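Local atomic coordinates of NH(3)-dependent NAD(+) synthetase (Francisella tularensis subsp. holarctica LVS, PDB entry 3FIU), a protein that belongs to the NAD synthase family of the HUP clan, alpha/beta proteins built on a parallel sheet flanked by helices. Residues 144-152 against 206-217. Numbering follows the deposited sequence.
Sequences NACEWYMGY and MGVTYQEIDDFL. With MG (magnesium ion), chain E.
Cys146 on helix 145-150 meets Ile213 on helix 210-217 where the two short helices cross at 81°, their axes 10.1 Å apart at closest approach. Near that crossing Cys146 is a knob in the hole formed by Tyr210, Ile213, Asp214 and Leu217, its CB 3.8 Å from Tyr210 CE2 at the ring edge. Within 206-217, the methyl CE of Met206 lies over one face of the Tyr210 ring, toward its rim. Further along the chain, Met150, folded at both chi2 (-74°) and chi3 (-79°), brings CE within 3.7 Å of Val208 CG1, tip to tip, and against Met206 SD. The same sulfur lies in the plane of the Tyr152 ring at its edge, a Met-aromatic contact. Tyr149, its CG anti to the backbone N, runs alongside Leu217 in the opposite direction and lies across Phe216, the two rings oblique, its OH 3.4 Å from Phe216 CE2. A water joins the segments, accepting from Asn144 ND2, which also bonds Asp41, and donating to Tyr210 OH, which also bonds Asp202. In the Asn144-Glu147 capping box, Asn144 N donates to Glu147 OE2, probably helping hold the carboxylate whose OE1 binds magnesium alongside Asp41. The packed helices lie beside this HUP-clan metal site, where Glu147 also touches adenosine monophosphate and pyrophosphate.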
ATOM      1  N   ASN A 144     -11.192 -12.215  -1.593  1.00 19.60           N
ATOM      2  CA  ASN A 144     -12.166 -12.917  -2.424  1.00 19.49           C
ATOM      3  C   ASN A 144     -13.189 -11.867  -2.915  1.00 21.36           C
ATOM      4  O   ASN A 144     -13.094 -10.688  -2.515  1.00 21.62           O
ATOM      5  CB  ASN A 144     -12.845 -14.067  -1.654  1.00 18.74           C
ATOM      6  CG  ASN A 144     -13.552 -13.593  -0.394  1.00 20.68           C
ATOM      7  OD1 ASN A 144     -14.336 -12.655  -0.437  1.00 24.42           O
ATOM      8  ND2 ASN A 144     -13.260 -14.235   0.743  1.00 21.70           N
ATOM      9  N   ALA A 145     -14.138 -12.264  -3.775  1.00 21.84           N
ATOM     10  CA  ALA A 145     -15.088 -11.279  -4.344  1.00 22.39           C
ATOM     11  C   ALA A 145     -15.931 -10.569  -3.293  1.00 22.61           C
ATOM     12  O   ALA A 145     -16.269  -9.382  -3.476  1.00 21.54           O
ATOM     13  CB  ALA A 145     -15.974 -11.894  -5.429  1.00 23.09           C
ATOM     14  N   CYS A 146     -16.252 -11.271  -2.200  1.00 19.81           N
ATOM     15  CA  CYS A 146     -17.030 -10.666  -1.091  1.00 22.18           C
ATOM     16  C   CYS A 146     -16.274  -9.557  -0.364  1.00 22.09           C
ATOM     17  O   CYS A 146     -16.774  -8.425  -0.223  1.00 21.04           O
ATOM     18  CB  CYS A 146     -17.480 -11.708  -0.078  1.00 22.74           C
ATOM     19  SG  CYS A 146     -18.444 -13.086  -0.780  1.00 26.18           S
ATOM     20  N   GLU A 147     -15.074  -9.885   0.126  1.00 20.36           N
ATOM     21  CA  GLU A 147     -14.216  -8.879   0.760  1.00 20.33           C
ATOM     22  C   GLU A 147     -13.963  -7.696  -0.161  1.00 20.30           C
ATOM     23  O   GLU A 147     -14.075  -6.538   0.269  1.00 22.52           O
ATOM     24  CB  GLU A 147     -12.899  -9.505   1.208  1.00 18.97           C
ATOM     25  CG  GLU A 147     -13.121 -10.709   2.064  1.00 20.39           C
ATOM     26  CD  GLU A 147     -11.839 -11.516   2.308  1.00 18.56           C
ATOM     27  OE1 GLU A 147     -11.623 -11.861   3.473  1.00 14.84           O
ATOM     28  OE2 GLU A 147     -11.053 -11.761   1.375  1.00 19.64           O
ATOM     29  N   TRP A 148     -13.645  -7.981  -1.418  1.00 21.90           N
ATOM     30  CA  TRP A 148     -13.425  -6.926  -2.393  1.00 24.95           C
ATOM     31  C   TRP A 148     -14.655  -5.976  -2.501  1.00 23.73           C
ATOM     32  O   TRP A 148     -14.560  -4.748  -2.267  1.00 22.01           O
ATOM     33  CB  TRP A 148     -13.010  -7.510  -3.756  1.00 27.59           C
ATOM     34  CG  TRP A 148     -12.250  -6.479  -4.566  1.00 32.00           C
ATOM     35  CD1 TRP A 148     -12.671  -5.846  -5.704  1.00 35.94           C
ATOM     36  CD2 TRP A 148     -10.957  -5.920  -4.249  1.00 34.67           C
ATOM     37  NE1 TRP A 148     -11.708  -4.947  -6.128  1.00 36.39           N
ATOM     38  CE2 TRP A 148     -10.648  -4.982  -5.257  1.00 34.32           C
ATOM     39  CE3 TRP A 148     -10.023  -6.144  -3.219  1.00 38.85           C
ATOM     40  CZ2 TRP A 148      -9.451  -4.264  -5.273  1.00 35.26           C
ATOM     41  CZ3 TRP A 148      -8.819  -5.411  -3.226  1.00 38.48           C
ATOM     42  CH2 TRP A 148      -8.554  -4.481  -4.249  1.00 36.14           C
ATOM     43  N   TYR A 149     -15.813  -6.550  -2.803  1.00 24.30           N
ATOM     44  CA  TYR A 149     -17.037  -5.753  -2.917  1.00 22.62           C
ATOM     45  C   TYR A 149     -17.402  -4.972  -1.656  1.00 21.98           C
ATOM     46  O   TYR A 149     -17.871  -3.818  -1.731  1.00 22.96           O
ATOM     47  CB  TYR A 149     -18.237  -6.620  -3.365  1.00 23.28           C
ATOM     48  CG  TYR A 149     -19.401  -5.763  -3.822  1.00 20.70           C
ATOM     49  CD1 TYR A 149     -19.501  -5.333  -5.148  1.00 26.51           C
ATOM     50  CD2 TYR A 149     -20.377  -5.349  -2.919  1.00 24.84           C
ATOM     51  CE1 TYR A 149     -20.578  -4.512  -5.563  1.00 23.77           C
ATOM     52  CE2 TYR A 149     -21.466  -4.542  -3.328  1.00 25.97           C
ATOM     53  CZ  TYR A 149     -21.536  -4.119  -4.640  1.00 25.89           C
ATOM     54  OH  TYR A 149     -22.600  -3.319  -5.026  1.00 29.15           O
ATOM     55  N   MET A 150     -17.221  -5.593  -0.497  1.00 22.79           N
ATOM     56  CA  MET A 150     -17.595  -4.960   0.755  1.00 24.68           C
ATOM     57  C   MET A 150     -16.505  -3.968   1.216  1.00 24.82           C
ATOM     58  O   MET A 150     -16.678  -3.259   2.211  1.00 26.16           O
ATOM     59  CB  MET A 150     -17.837  -6.020   1.819  1.00 25.39           C
ATOM     60  CG  MET A 150     -18.956  -7.016   1.468  1.00 28.33           C
ATOM     61  SD  MET A 150     -20.549  -6.170   1.651  1.00 26.47           S
ATOM     62  CE  MET A 150     -20.747  -6.222   3.431  1.00 18.71           C
ATOM     63  N   GLY A 151     -15.394  -3.929   0.483  1.00 23.99           N
ATOM     64  CA  GLY A 151     -14.177  -3.267   0.975  1.00 23.14           C
ATOM     65  C   GLY A 151     -13.773  -3.724   2.382  1.00 22.58           C
ATOM     66  O   GLY A 151     -13.290  -2.899   3.187  1.00 23.32           O
ATOM     67  N   TYR A 152     -13.957  -5.019   2.697  1.00 21.81           N
ATOM     68  CA  TYR A 152     -13.568  -5.543   4.009  1.00 23.50           C
ATOM     69  C   TYR A 152     -12.104  -5.999   3.939  1.00 23.07           C
ATOM     70  O   TYR A 152     -11.787  -7.216   3.928  1.00 19.91           O
ATOM     71  CB  TYR A 152     -14.493  -6.686   4.507  1.00 25.98           C
ATOM     72  CG  TYR A 152     -14.385  -6.945   6.015  1.00 31.95           C
ATOM     73  CD1 TYR A 152     -15.342  -7.689   6.702  1.00 39.25           C
ATOM     74  CD2 TYR A 152     -13.310  -6.432   6.760  1.00 40.21           C
ATOM     75  CE1 TYR A 152     -15.231  -7.924   8.091  1.00 38.29           C
ATOM     76  CE2 TYR A 152     -13.187  -6.664   8.135  1.00 42.28           C
ATOM     77  CZ  TYR A 152     -14.148  -7.412   8.798  1.00 41.65           C
ATOM     78  OH  TYR A 152     -14.000  -7.613  10.167  1.00 38.36           O
ATOM     79  N   MET A 206     -20.005  -7.359   9.687  1.00 28.59           N
ATOM     80  CA  MET A 206     -20.681  -6.762   8.548  1.00 29.12           C
ATOM     81  C   MET A 206     -22.193  -6.601   8.773  1.00 28.80           C
ATOM     82  O   MET A 206     -22.800  -5.740   8.145  1.00 28.82           O
ATOM     83  CB  MET A 206     -20.437  -7.570   7.282  1.00 28.77           C
ATOM     84  CG  MET A 206     -18.966  -7.652   6.860  1.00 28.05           C
ATOM     85  SD  MET A 206     -18.736  -8.697   5.440  1.00 27.52           S
ATOM     86  CE  MET A 206     -19.345 -10.284   5.985  1.00 24.73           C
ATOM     87  N   GLY A 207     -22.779  -7.419   9.657  1.00 29.31           N
ATOM     88  CA  GLY A 207     -24.247  -7.464   9.848  1.00 29.60           C
ATOM     89  C   GLY A 207     -24.995  -8.192   8.731  1.00 31.83           C
ATOM     90  O   GLY A 207     -26.209  -8.027   8.546  1.00 30.95           O
ATOM     91  N   VAL A 208     -24.271  -9.017   7.991  1.00 30.57           N
ATOM     92  CA  VAL A 208     -24.792  -9.657   6.783  1.00 30.15           C
ATOM     93  C   VAL A 208     -23.974 -10.909   6.567  1.00 29.50           C
ATOM     94  O   VAL A 208     -22.775 -10.913   6.852  1.00 29.72           O
ATOM     95  CB  VAL A 208     -24.804  -8.691   5.563  1.00 29.25           C
ATOM     96  CG1 VAL A 208     -23.391  -8.253   5.136  1.00 32.17           C
ATOM     97  CG2 VAL A 208     -25.526  -9.293   4.390  1.00 30.25           C
ATOM     98  N   THR A 209     -24.620 -11.983   6.129  1.00 27.07           N
ATOM     99  CA  THR A 209     -23.945 -13.269   6.012  1.00 26.84           C
ATOM    100  C   THR A 209     -23.227 -13.369   4.677  1.00 25.72           C
ATOM    101  O   THR A 209     -23.557 -12.652   3.708  1.00 25.71           O
ATOM    102  CB  THR A 209     -24.933 -14.459   6.123  1.00 27.34           C
ATOM    103  OG1 THR A 209     -25.808 -14.450   4.988  1.00 27.20           O
ATOM    104  CG2 THR A 209     -25.737 -14.404   7.405  1.00 27.59           C
ATOM    105  N   TYR A 210     -22.232 -14.243   4.606  1.00 26.01           N
ATOM    106  CA  TYR A 210     -21.585 -14.482   3.320  1.00 25.70           C
ATOM    107  C   TYR A 210     -22.550 -15.035   2.296  1.00 26.23           C
ATOM    108  O   TYR A 210     -22.404 -14.753   1.110  1.00 24.98           O
ATOM    109  CB  TYR A 210     -20.333 -15.370   3.434  1.00 24.53           C
ATOM    110  CG  TYR A 210     -19.124 -14.577   3.919  1.00 23.94           C
ATOM    111  CD1 TYR A 210     -18.646 -14.709   5.246  1.00 25.99           C
ATOM    112  CD2 TYR A 210     -18.477 -13.659   3.063  1.00 24.48           C
ATOM    113  CE1 TYR A 210     -17.531 -13.946   5.695  1.00 23.86           C
ATOM    114  CE2 TYR A 210     -17.380 -12.920   3.497  1.00 26.71           C
ATOM    115  CZ  TYR A 210     -16.910 -13.067   4.803  1.00 23.01           C
ATOM    116  OH  TYR A 210     -15.806 -12.320   5.189  1.00 25.84           O
ATOM    117  N   GLN A 211     -23.532 -15.819   2.733  1.00 27.98           N
ATOM    118  CA  GLN A 211     -24.483 -16.382   1.766  1.00 29.45           C
ATOM    119  C   GLN A 211     -25.284 -15.258   1.104  1.00 28.17           C
ATOM    120  O   GLN A 211     -25.496 -15.276  -0.117  1.00 28.71           O
ATOM    121  CB  GLN A 211     -25.419 -17.421   2.391  1.00 30.16           C
ATOM    122  CG  GLN A 211     -26.128 -18.289   1.317  1.00 33.52           C
ATOM    123  CD  GLN A 211     -25.145 -18.910   0.316  1.00 41.96           C
ATOM    124  OE1 GLN A 211     -24.203 -19.614   0.704  1.00 44.28           O
ATOM    125  NE2 GLN A 211     -25.347 -18.634  -0.978  1.00 41.33           N
ATOM    126  N   GLU A 212     -25.683 -14.281   1.917  1.00 27.59           N
ATOM    127  CA  GLU A 212     -26.360 -13.072   1.429  1.00 27.90           C
ATOM    128  C   GLU A 212     -25.484 -12.273   0.481  1.00 27.95           C
ATOM    129  O   GLU A 212     -25.934 -11.914  -0.607  1.00 26.78           O
ATOM    130  CB  GLU A 212     -26.869 -12.214   2.589  1.00 29.41           C
ATOM    131  CG  GLU A 212     -28.121 -12.795   3.224  1.00 31.95           C
ATOM    132  CD  GLU A 212     -28.454 -12.203   4.581  1.00 40.35           C
ATOM    133  OE1 GLU A 212     -27.542 -11.962   5.398  1.00 36.56           O
ATOM    134  OE2 GLU A 212     -29.656 -11.984   4.839  1.00 45.65           O
ATOM    135  N   ILE A 213     -24.226 -12.014   0.861  1.00 25.68           N
ATOM    136  CA  ILE A 213     -23.347 -11.289  -0.058  1.00 24.02           C
ATOM    137  C   ILE A 213     -23.161 -12.075  -1.359  1.00 21.62           C
ATOM    138  O   ILE A 213     -23.217 -11.497  -2.445  1.00 22.35           O
ATOM    139  CB  ILE A 213     -21.960 -10.894   0.581  1.00 24.74           C
ATOM    140  CG1 ILE A 213     -22.141 -10.102   1.894  1.00 22.76           C
ATOM    141  CG2 ILE A 213     -21.086 -10.125  -0.431  1.00 21.73           C
ATOM    142  CD1 ILE A 213     -20.894 -10.125   2.784  1.00 22.60           C
ATOM    143  N   ASP A 214     -22.972 -13.398  -1.262  1.00 22.28           N
ATOM    144  CA  ASP A 214     -22.722 -14.216  -2.437  1.00 20.76           C
ATOM    145  C   ASP A 214     -23.963 -14.167  -3.365  1.00 22.64           C
ATOM    146  O   ASP A 214     -23.835 -14.036  -4.583  1.00 21.47           O
ATOM    147  CB  ASP A 214     -22.498 -15.691  -2.076  1.00 21.19           C
ATOM    148  CG  ASP A 214     -21.079 -15.994  -1.555  1.00 27.47           C
ATOM    149  OD1 ASP A 214     -20.201 -15.099  -1.556  1.00 26.23           O
ATOM    150  OD2 ASP A 214     -20.848 -17.176  -1.184  1.00 28.33           O
ATOM    151  N   ASP A 215     -25.138 -14.361  -2.779  1.00 23.32           N
ATOM    152  CA  ASP A 215     -26.393 -14.284  -3.564  1.00 24.12           C
ATOM    153  C   ASP A 215     -26.492 -12.907  -4.282  1.00 25.30           C
ATOM    154  O   ASP A 215     -26.770 -12.844  -5.483  1.00 26.47           O
ATOM    155  CB  ASP A 215     -27.573 -14.493  -2.639  1.00 25.43           C
ATOM    156  CG  ASP A 215     -27.741 -15.950  -2.211  1.00 27.76           C
ATOM    157  OD1 ASP A 215     -28.611 -16.199  -1.353  1.00 28.12           O
ATOM    158  OD2 ASP A 215     -27.014 -16.824  -2.718  1.00 27.69           O
ATOM    159  N   PHE A 216     -26.220 -11.826  -3.557  1.00 24.03           N
ATOM    160  CA  PHE A 216     -26.225 -10.501  -4.191  1.00 25.75           C
ATOM    161  C   PHE A 216     -25.274 -10.459  -5.393  1.00 25.33           C
ATOM    162  O   PHE A 216     -25.670 -10.089  -6.493  1.00 24.38           O
ATOM    163  CB  PHE A 216     -25.924  -9.402  -3.170  1.00 24.42           C
ATOM    164  CG  PHE A 216     -25.747  -8.037  -3.789  1.00 27.87           C
ATOM    165  CD1 PHE A 216     -26.862  -7.279  -4.164  1.00 31.03           C
ATOM    166  CD2 PHE A 216     -24.477  -7.517  -4.000  1.00 25.70           C
ATOM    167  CE1 PHE A 216     -26.708  -6.011  -4.737  1.00 31.12           C
ATOM    168  CE2 PHE A 216     -24.311  -6.254  -4.556  1.00 28.32           C
ATOM    169  CZ  PHE A 216     -25.435  -5.505  -4.933  1.00 31.32           C
ATOM    170  N   LEU A 217     -24.033 -10.916  -5.220  1.00 25.37           N
ATOM    171  CA  LEU A 217     -23.081 -10.884  -6.313  1.00 25.39           C
ATOM    172  C   LEU A 217     -23.581 -11.695  -7.503  1.00 26.36           C
ATOM    173  O   LEU A 217     -23.261 -11.389  -8.644  1.00 24.75           O
ATOM    174  CB  LEU A 217     -21.682 -11.365  -5.855  1.00 28.43           C
ATOM    175  CG  LEU A 217     -20.955 -10.503  -4.796  1.00 29.37           C
ATOM    176  CD1 LEU A 217     -19.667 -11.206  -4.304  1.00 30.06           C
ATOM    177  CD2 LEU A 217     -20.658  -9.082  -5.284  1.00 28.50           C
TER
HETATM  178 MG    MG E5001     -10.075 -13.214   4.252  1.00 20.12          MG
HETATM  179  O   HOH W   1     -13.939 -13.351   3.469  1.00 20.54           O
HETATM  180  O   HOH W   2      -8.813 -12.354   2.609  1.00 16.90           O